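Putative ABC transporter, periplasmic binding protein, amino acid (Neisseria gonorrhoeae, PDB 2YJP) binds L-cysteine as the solute receptor of a probable ABC-type amino acid importer, probably between the two lobes of a periplasmic binding protein fold. Local coordinates at residues G55-G60 and K90-S95; L122-Q127 and D139-V144; Q165-N170 and A208-N213. The protein carries 1 engineered substitution. All coordinates share one frame; numbering follows the deposited sequence.

Contact 1: residues G55-G60 and K90-S95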
loop_
_atom_site.group_PDB
_atom_site.type_symbol
_atom_site.label_atom_id
_atom_site.label_comp_id
_atom_site.label_asym_id
_atom_site.label_seq_id
_atom_site.Cartn_x
_atom_site.Cartn_y
_atom_site.Cartn_z
ATOM N N GLY A 55 13.476 -15.647 16.245
ATOM C CA GLY A 55 14.197 -14.408 16.533
ATOM C C GLY A 55 14.119 -13.329 15.455
ATOM O O GLY A 55 14.818 -12.295 15.537
ATOM N N VAL A 56 13.271 -13.542 14.442
ATOM C CA VAL A 56 13.136 -12.624 13.327
ATOM C C VAL A 56 11.727 -12.770 12.729
ATOM O O VAL A 56 11.194 -13.888 12.622
ATOM C CB VAL A 56 14.242 -12.892 12.222
ATOM C CG1 VAL A 56 14.088 -14.259 11.610
ATOM C CG2 VAL A 56 14.213 -11.855 11.110
ATOM N N ILE A 57 11.118 -11.645 12.361
ATOM C CA ILE A 57 9.831 -11.697 11.709
ATOM C C ILE A 57 10.002 -11.335 10.244
ATOM O O ILE A 57 10.621 -10.307 9.899
ATOM C CB ILE A 57 8.783 -10.843 12.415
ATOM C CG1 ILE A 57 7.368 -11.061 11.786
ATOM C CG2 ILE A 57 9.235 -9.357 12.451
ATOM C CD1 ILE A 57 6.199 -10.477 12.625
ATOM N N ARG A 58 9.505 -12.211 9.375
ATOM C CA ARG A 58 9.494 -11.937 7.941
ATOM C C ARG A 58 8.279 -11.101 7.574
ATOM O O ARG A 58 7.123 -11.532 7.773
ATOM C CB ARG A 58 9.586 -13.232 7.126
ATOM C CG ARG A 58 11.033 -13.765 7.071
ATOM C CD ARG A 58 11.138 -15.228 6.585
ATOM N NE ARG A 58 10.828 -15.353 5.159
ATOM C CZ ARG A 58 11.638 -14.974 4.173
ATOM N NH1 ARG A 58 12.846 -14.448 4.437
ATOM N NH2 ARG A 58 11.235 -15.124 2.914
ATOM N N ILE A 59 8.554 -9.886 7.079
ATOM C CA ILE A 59 7.483 -8.949 6.687
ATOM C C ILE A 59 7.515 -8.457 5.235
ATOM O O ILE A 59 8.531 -7.875 4.779
ATOM C CB ILE A 59 7.367 -7.736 7.631
ATOM C CG1 ILE A 59 7.252 -8.219 9.068
ATOM C CG2 ILE A 59 6.152 -6.879 7.248
ATOM C CD1 ILE A 59 7.173 -7.148 10.145
ATOM N N GLY A 60 6.397 -8.699 4.526
ATOM C CA GLY A 60 6.211 -8.286 3.134
ATOM C C GLY A 60 5.910 -6.798 3.079
ATOM O O GLY A 60 4.989 -6.305 3.777
ATOM N N LYS A 90 9.993 -4.473 17.388
ATOM C CA LYS A 90 10.466 -4.059 18.679
ATOM C C LYS A 90 9.602 -4.692 19.807
ATOM O O LYS A 90 10.165 -5.208 20.794
ATOM C CB LYS A 90 10.468 -2.524 18.780
ATOM C CG LYS A 90 10.743 -2.042 20.173
ATOM C CD LYS A 90 11.096 -0.579 20.175
ATOM C CE LYS A 90 10.633 0.057 21.434
ATOM N NZ LYS A 90 10.550 -1.026 22.438
ATOM N N ASP A 91 8.264 -4.656 19.669
ATOM C CA ASP A 91 7.407 -5.199 20.748
ATOM C C ASP A 91 7.519 -6.715 20.801
ATOM O O ASP A 91 7.539 -7.292 21.853
ATOM C CB ASP A 91 5.948 -4.800 20.545
ATOM C CG ASP A 91 5.701 -3.362 20.843
ATOM O OD1 ASP A 91 6.462 -2.823 21.672
ATOM O OD2 ASP A 91 4.766 -2.757 20.245
ATOM N N LEU A 92 7.591 -7.351 19.637
ATOM C CA LEU A 92 7.552 -8.788 19.579
ATOM C C LEU A 92 8.898 -9.412 19.953
ATOM O O LEU A 92 8.957 -10.425 20.633
ATOM C CB LEU A 92 7.169 -9.241 18.176
ATOM C CG LEU A 92 6.900 -10.756 18.106
ATOM C CD1 LEU A 92 5.575 -11.186 18.766
ATOM C CD2 LEU A 92 6.966 -11.232 16.702
ATOM N N LEU A 93 9.970 -8.785 19.493
ATOM C CA LEU A 93 11.276 -9.383 19.482
ATOM C C LEU A 93 12.292 -8.619 20.297
ATOM O O LEU A 93 13.350 -9.164 20.595
ATOM C CB LEU A 93 11.780 -9.555 18.033
ATOM C CG LEU A 93 10.978 -10.656 17.347
ATOM C CD1 LEU A 93 10.661 -10.391 16.053
ATOM C CD2 LEU A 93 11.591 -12.016 17.366
ATOM N N GLY A 94 11.994 -7.380 20.657
ATOM C CA GLY A 94 12.876 -6.640 21.577
ATOM C C GLY A 94 13.706 -5.620 20.821
ATOM O O GLY A 94 14.375 -4.791 21.419
ATOM N N SER A 95 13.640 -5.650 19.487
ATOM C CA SER A 95 14.434 -4.712 18.686
ATOM C C SER A 95 13.828 -4.441 17.310
ATOM O O SER A 95 13.468 -5.382 16.620
ATOM C CB SER A 95 15.884 -5.243 18.556
ATOM O OG SER A 95 16.588 -4.619 17.496
#
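Leu93, at the C-terminal end of helix 80-93, packs on the chain where it enters strand 57-61, a helix-on-sheet contact in one lobe of the periplasmic binding protein fold. Strand 57-61 is the middle strand of a parallel sheet, between strands 99-103 and 120-121. The contact rests on van der Waals packing, and it divides into side chain against backbone and side chain against side chain. In the first group, Leu93 uses its two methyls separately: CD2 lies over the peptide joining Gly55 to Val56, 3.4 Å from Gly55 C, while CD1 approaches Ile57 N. Gly55, with positive phi, turns the chain out of helix 48-54 at this point. Ile51 of that helix touches both Ile57 and Leu92, and Trp253 of helix 248-264 covers Leu92 as well. In the second group, Ile57 carries both pairs. Its CG1 branch runs anti to the backbone N (chi1 -173°), and the extended chain beyond it carries CD1 to Leu92 CD2 at 4.2 Å. The other Ile57 branch, CG2, meets Leu93 CD1 at 4.0 Å, the two side chains crossing at a slant.

Contact 2: residues L122-Q127 and D139-V144. With CYS (cysteine), chain D.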
loop_
_atom_site.group_PDB
_atom_site.type_symbol
_atom_site.label_atom_id
_atom_site.label_comp_id
_atom_site.label_asym_id
_atom_site.label_seq_id
_atom_site.Cartn_x
_atom_site.Cartn_y
_atom_site.Cartn_z
ATOM N N LEU A 122 2.691 -6.121 5.207
ATOM C CA LEU A 122 2.478 -4.695 5.446
ATOM C C LEU A 122 2.820 -3.976 4.137
ATOM O O LEU A 122 3.384 -2.870 4.159
ATOM C CB LEU A 122 3.352 -4.226 6.609
ATOM C CG LEU A 122 2.673 -4.431 7.989
ATOM C CD1 LEU A 122 3.555 -4.158 9.146
ATOM C CD2 LEU A 122 1.354 -3.566 8.131
ATOM N N ALA A 123 2.519 -4.591 2.997
ATOM C CA ALA A 123 2.704 -3.925 1.722
ATOM C C ALA A 123 1.433 -3.138 1.385
ATOM O O ALA A 123 0.627 -3.552 0.549
ATOM C CB ALA A 123 3.060 -4.916 0.603
ATOM N N ASN A 124 1.289 -1.989 2.062
ATOM C CA ASN A 124 0.160 -1.052 1.906
ATOM C C ASN A 124 -1.127 -1.667 1.314
ATOM O O ASN A 124 -1.613 -1.234 0.250
ATOM C CB ASN A 124 0.642 0.192 1.099
ATOM C CG ASN A 124 -0.074 1.463 1.507
ATOM O OD1 ASN A 124 -0.660 2.172 0.668
ATOM N ND2 ASN A 124 -0.028 1.776 2.821
ATOM N N PHE A 125 -1.745 -2.560 2.084
ATOM C CA PHE A 125 -2.644 -3.576 1.580
ATOM C C PHE A 125 -4.120 -3.286 1.850
ATOM O O PHE A 125 -4.593 -3.315 3.019
ATOM C CB PHE A 125 -2.246 -4.925 2.212
ATOM C CG PHE A 125 -2.700 -6.138 1.454
ATOM C CD1 PHE A 125 -3.029 -6.085 0.111
ATOM C CD2 PHE A 125 -2.762 -7.374 2.113
ATOM C CE1 PHE A 125 -3.429 -7.259 -0.558
ATOM C CE2 PHE A 125 -3.147 -8.524 1.469
ATOM C CZ PHE A 125 -3.464 -8.479 0.144
ATOM N N THR A 126 -4.862 -2.977 0.790
ATOM C CA THR A 126 -6.236 -2.584 0.977
ATOM C C THR A 126 -7.046 -3.844 1.277
ATOM O O THR A 126 -6.943 -4.851 0.577
ATOM C CB THR A 126 -6.804 -1.908 -0.273
ATOM O OG1 THR A 126 -6.037 -0.722 -0.584
ATOM C CG2 THR A 126 -8.313 -1.538 -0.058
ATOM N N GLN A 127 -7.842 -3.765 2.326
ATOM C CA GLN A 127 -8.797 -4.807 2.678
ATOM C C GLN A 127 -10.005 -4.762 1.764
ATOM O O GLN A 127 -10.601 -3.694 1.571
ATOM C CB GLN A 127 -9.236 -4.588 4.116
ATOM C CG GLN A 127 -10.378 -5.501 4.527
ATOM C CD GLN A 127 -10.700 -5.451 6.017
ATOM O OE1 GLN A 127 -10.378 -4.486 6.713
ATOM N NE2 GLN A 127 -11.360 -6.511 6.506
ATOM N N ASP A 139 -6.726 -5.295 12.321
ATOM C CA ASP A 139 -7.207 -3.932 12.406
ATOM C C ASP A 139 -6.526 -3.007 11.451
ATOM O O ASP A 139 -5.303 -2.941 11.457
ATOM C CB ASP A 139 -6.896 -3.349 13.779
ATOM C CG ASP A 139 -7.816 -3.844 14.843
ATOM O OD1 ASP A 139 -8.662 -4.739 14.554
ATOM O OD2 ASP A 139 -7.677 -3.329 15.975
ATOM N N PRO A 140 -7.331 -2.210 10.721
ATOM C CA PRO A 140 -6.806 -1.224 9.758
ATOM C C PRO A 140 -6.014 -0.144 10.455
ATOM O O PRO A 140 -6.331 0.210 11.622
ATOM C CB PRO A 140 -8.041 -0.627 9.099
ATOM C CG PRO A 140 -9.222 -1.132 9.850
ATOM C CD PRO A 140 -8.790 -2.172 10.871
ATOM N N TYR A 141 -4.994 0.366 9.750
ATOM C CA TYR A 141 -4.255 1.530 10.206
ATOM C C TYR A 141 -4.409 2.776 9.330
ATOM O O TYR A 141 -4.151 3.885 9.797
ATOM C CB TYR A 141 -2.774 1.198 10.442
ATOM C CG TYR A 141 -2.053 0.661 9.266
ATOM C CD1 TYR A 141 -2.009 -0.708 9.046
ATOM C CD2 TYR A 141 -1.378 1.501 8.363
ATOM C CE1 TYR A 141 -1.346 -1.238 7.989
ATOM C CE2 TYR A 141 -0.660 0.963 7.274
ATOM C CZ TYR A 141 -0.676 -0.422 7.089
ATOM O OH TYR A 141 -0.000 -1.022 6.034
ATOM N N MET A 142 -4.844 2.601 8.082
ATOM C CA MET A 142 -5.129 3.761 7.228
ATOM C C MET A 142 -6.289 3.536 6.254
ATOM O O MET A 142 -6.826 2.428 6.165
ATOM C CB MET A 142 -3.871 4.277 6.533
ATOM C CG MET A 142 -3.497 3.632 5.237
ATOM S SD MET A 142 -2.043 4.419 4.458
ATOM C CE MET A 142 -2.823 5.327 3.136
ATOM N N LYS A 143 -6.695 4.601 5.577
ATOM C CA LYS A 143 -7.748 4.534 4.560
ATOM C C LYS A 143 -7.268 5.221 3.290
ATOM O O LYS A 143 -6.415 6.090 3.371
ATOM C CB LYS A 143 -9.071 5.181 5.011
ATOM C CG LYS A 143 -8.996 5.995 6.207
ATOM C CD LYS A 143 -10.171 6.899 6.376
ATOM C CE LYS A 143 -10.300 7.308 7.849
ATOM N NZ LYS A 143 -10.599 8.711 8.003
ATOM N N VAL A 144 -7.838 4.831 2.151
ATOM C CA VAL A 144 -7.469 5.377 0.899
ATOM C C VAL A 144 -8.560 5.125 -0.163
ATOM O O VAL A 144 -9.287 4.146 -0.138
ATOM C CB VAL A 144 -6.010 4.846 0.486
ATOM C CG1 VAL A 144 -6.020 3.661 -0.259
ATOM C CG2 VAL A 144 -5.406 5.739 -0.441
HETATM N N CYS D . -3.415 -0.375 -1.460
HETATM C CA CYS D . -3.753 -0.837 -2.825
HETATM C C CYS D . -3.892 -2.360 -2.839
HETATM O O CYS D . -3.776 -3.003 -1.751
HETATM C CB CYS D . -2.688 -0.441 -3.839
HETATM S SG CYS D . -1.026 -1.016 -3.449
HETATM O OXT CYS D . -4.132 -2.922 -3.912
HETATM O O HOH W 1 -0.814 -3.279 4.734
#
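Leu122 and Tyr141 meet obliquely: the leucine methyl CD2 comes to the hydroxyl-bearing end of the ring, 3.6 Å from Tyr141 CE1 and about as far from its OH. The tyrosine CG sits between the backbone N and the carbonyl carbon (chi1 58°), and from there the long ring reaches across to 122-127. Its hydroxyl accepts a hydrogen bond from a water, with 2.7 Å between Tyr141 OH and the water oxygen, and the same water accepts the N-H of Phe125. Asp81 OD1 is the other partner of this hydroxyl and also receives Asn124 ND2. Asp81 OD1 thus links the two segments, while Lys65 holds Asn124 OD1.

Met142 crosses the asparagine side chain at about a right angle, its bent end placing SD 3.7 Å from Asn124 ND2. Segment 122-127 is a pocket-lining loop of the solute-binding protein fold, supplying Asn124, Phe125 and Thr126 to the cysteine site. The ligand N donates to Asn124 O at 2.6 Å and to Thr126 OG1 at 2.8 Å. Thr126 N donates to the carboxylate O of the ligand in a nearly straight bond (177°), and that oxygen lies near the plane of the Phe125 ring, at its edge.

Ile84 of helix 80-93 packs on both Leu122 and Tyr141. Opposite Ile239 of strand 237-244, Tyr141 and Met142 form a classic beta bulge, and the same strand bonds through its backbone to Phe125 and Gln127.

Contact 3: residues Q165-N170 and A208-N213. With CYS (cysteine), chain D.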
loop_
_atom_site.group_PDB
_atom_site.type_symbol
_atom_site.label_atom_id
_atom_site.label_comp_id
_atom_site.label_asym_id
_atom_site.label_seq_id
_atom_site.Cartn_x
_atom_site.Cartn_y
_atom_site.Cartn_z
ATOM N N GLN A 165 -8.072 4.353 -26.129
ATOM C CA GLN A 165 -6.872 4.743 -25.416
ATOM C C GLN A 165 -6.551 3.735 -24.285
ATOM O O GLN A 165 -7.391 2.924 -23.926
ATOM C CB GLN A 165 -7.037 6.157 -24.866
ATOM C CG GLN A 165 -7.355 7.214 -25.929
ATOM C CD GLN A 165 -6.114 7.865 -26.545
ATOM O OE1 GLN A 165 -5.151 7.190 -26.935
ATOM N NE2 GLN A 165 -6.135 9.193 -26.631
ATOM N N THR A 166 -5.355 3.829 -23.715
ATOM C CA THR A 166 -4.872 2.886 -22.737
ATOM C C THR A 166 -4.749 3.487 -21.327
ATOM O O THR A 166 -4.234 4.588 -21.178
ATOM C CB THR A 166 -3.515 2.296 -23.219
ATOM O OG1 THR A 166 -3.732 1.517 -24.400
ATOM C CG2 THR A 166 -2.872 1.383 -22.187
ATOM N N LEU A 167 -5.241 2.767 -20.316
ATOM C CA LEU A 167 -5.035 3.150 -18.919
ATOM C C LEU A 167 -3.987 2.251 -18.296
ATOM O O LEU A 167 -4.035 1.022 -18.467
ATOM C CB LEU A 167 -6.357 3.067 -18.132
ATOM C CG LEU A 167 -6.380 3.400 -16.656
ATOM C CD1 LEU A 167 -6.048 4.884 -16.376
ATOM C CD2 LEU A 167 -7.752 3.020 -16.101
ATOM N N LEU A 168 -3.009 2.866 -17.616
ATOM C CA LEU A 168 -1.963 2.102 -16.917
ATOM C C LEU A 168 -2.367 1.742 -15.473
ATOM O O LEU A 168 -2.932 2.574 -14.733
ATOM C CB LEU A 168 -0.675 2.913 -16.864
ATOM C CG LEU A 168 -0.155 3.241 -18.265
ATOM C CD1 LEU A 168 0.940 4.283 -18.278
ATOM C CD2 LEU A 168 0.361 1.975 -18.877
ATOM N N VAL A 169 -2.122 0.495 -15.083
ATOM C CA VAL A 169 -2.297 0.130 -13.707
ATOM C C VAL A 169 -1.147 -0.808 -13.297
ATOM O O VAL A 169 -0.594 -1.568 -14.149
ATOM C CB VAL A 169 -3.655 -0.642 -13.444
ATOM C CG1 VAL A 169 -4.852 0.272 -13.580
ATOM C CG2 VAL A 169 -3.793 -1.933 -14.340
ATOM N N ASN A 170 -0.835 -0.777 -11.993
ATOM C CA ASN A 170 0.074 -1.739 -11.393
ATOM C C ASN A 170 -0.726 -3.031 -11.247
ATOM O O ASN A 170 -1.821 -3.011 -10.653
ATOM C CB ASN A 170 0.626 -1.180 -10.092
ATOM C CG ASN A 170 1.526 -2.152 -9.313
ATOM O OD1 ASN A 170 1.517 -2.177 -8.186
ATOM N ND2 ASN A 170 2.337 -2.847 -9.926
ATOM N N ALA A 208 -3.177 7.889 -19.053
ATOM C CA ALA A 208 -3.433 8.066 -17.632
ATOM C C ALA A 208 -3.048 6.809 -16.845
ATOM O O ALA A 208 -2.848 5.727 -17.421
ATOM C CB ALA A 208 -4.911 8.368 -17.391
ATOM N N LEU A 209 -3.000 6.942 -15.520
ATOM C CA LEU A 209 -2.632 5.856 -14.664
ATOM C C LEU A 209 -3.494 5.922 -13.409
ATOM O O LEU A 209 -3.630 6.976 -12.793
ATOM C CB LEU A 209 -1.149 5.966 -14.329
ATOM C CG LEU A 209 -0.502 4.935 -13.420
ATOM C CD1 LEU A 209 1.033 5.023 -13.447
ATOM C CD2 LEU A 209 -1.037 5.050 -11.938
ATOM N N ALA A 210 -4.091 4.807 -13.045
ATOM C CA ALA A 210 -4.950 4.751 -11.880
ATOM C C ALA A 210 -4.275 3.985 -10.737
ATOM O O ALA A 210 -3.608 2.968 -10.980
ATOM C CB ALA A 210 -6.266 4.098 -12.251
ATOM N N HIS A 211 -4.480 4.470 -9.512
ATOM C CA HIS A 211 -3.847 3.898 -8.294
ATOM C C HIS A 211 -4.463 4.562 -7.054
ATOM O O HIS A 211 -5.356 5.420 -7.180
ATOM C CB HIS A 211 -2.320 4.214 -8.289
ATOM C CG HIS A 211 -1.470 3.100 -7.761
ATOM N ND1 HIS A 211 -1.754 2.440 -6.584
ATOM C CD2 HIS A 211 -0.339 2.537 -8.245
ATOM C CE1 HIS A 211 -0.836 1.518 -6.364
ATOM N NE2 HIS A 211 0.036 1.559 -7.356
ATOM N N ASP A 212 -3.952 4.200 -5.866
ATOM C CA ASP A 212 -4.334 4.821 -4.602
ATOM C C ASP A 212 -4.117 6.317 -4.776
ATOM O O ASP A 212 -3.049 6.726 -5.215
ATOM C CB ASP A 212 -3.445 4.284 -3.417
ATOM C CG ASP A 212 -3.823 2.865 -2.981
ATOM O OD1 ASP A 212 -4.829 2.335 -3.519
ATOM O OD2 ASP A 212 -3.111 2.248 -2.078
ATOM N N ASN A 213 -5.076 7.154 -4.395
ATOM C CA ASN A 213 -4.870 8.604 -4.627
ATOM C C ASN A 213 -3.700 9.208 -3.847
ATOM O O ASN A 213 -2.977 10.080 -4.377
ATOM C CB ASN A 213 -6.153 9.455 -4.477
ATOM C CG ASN A 213 -6.849 9.314 -3.086
ATOM O OD1 ASN A 213 -6.261 8.877 -2.073
ATOM N ND2 ASN A 213 -8.130 9.734 -3.053
HETATM N N CYS D . -3.415 -0.375 -1.460
HETATM C CA CYS D . -3.753 -0.837 -2.825
HETATM C C CYS D . -3.892 -2.360 -2.839
HETATM O O CYS D . -3.776 -3.003 -1.751
HETATM C CB CYS D . -2.688 -0.441 -3.839
HETATM S SG CYS D . -1.026 -1.016 -3.449
HETATM O OXT CYS D . -4.132 -2.922 -3.912
HETATM O O HOH W 2 -2.655 0.639 -10.070
#
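Leu168 is held through both its backbone N and its O by the neighbouring strand. Its N donates to Ala208 O in a nearly straight bond (175°), and its O accepts Ala210 N at 3.0 Å. These two bonds flank Leu209, the parallel bridge partner of Leu168, whose CA-H also approaches Leu168 O. Strands 166-170 and 208-212 are thus adjacent parallel strands of the mixed sheet in this alpha/beta lobe. They run at 34° to each other and part toward Asn170, where a water continues the ladder. It accepts Asn170 N and donates to Ala210 O, 2.7 Å from the water oxygen to that carbonyl.

Leu167 has its CG anti to the backbone N (chi1 179°), which carries CD1 over the adjacent strand to Ala208 CB at 3.8 Å; Ala210 CB is its other apolar neighbour. Leu168 CB and Leu209 CB meet on the opposite face. Phe179 of helix 174-182 covers Leu167 and Ala210, while helix 194-202 covers Leu168 and Leu209.

Strand 208-212 delivers His211 and Asp212 to the pocket. His211 turns a ring edge to the ligand, with CE1 3.7 Å from the cysteine CB and the ligand SG in the ring plane. Two bonds fix the ring's rotation: Asp212 N donates to His211 ND1 at 2.9 Å, and NE2 is hydrogen-bonded to Asn194 OD1. Asp212 OD2 takes the ligand N at 2.7 Å and also forms a salt bridge with Lys65.

With ND1 accepting, NE2 probably carries the proton; Asp212, between the ligand amino group and Lys65, would probably offset part of their positive charge and stay ionised.

In the fold
Contacts 1, 2 and 3 follow one another along the chain and trace a path from the outer end of one lobe to the bound cysteine and into the other. Contacts 1 and 2 have centres 19 Å apart but meet directly, Gly60 O lying 2.7 Å from Leu122 N in a probable hydrogen bond. Contacts 2 and 3, centres 20 Å apart, share the ligand: both supply acceptors to its amino group, and Val144 CG1 packs 3.6 Å from Asp212 CG beside it. Strands 142-151 and 208-212 are neighbours in one sheet. Contact 1 lies away from the pocket, its nearest atoms about 13 Å from those of contact 3.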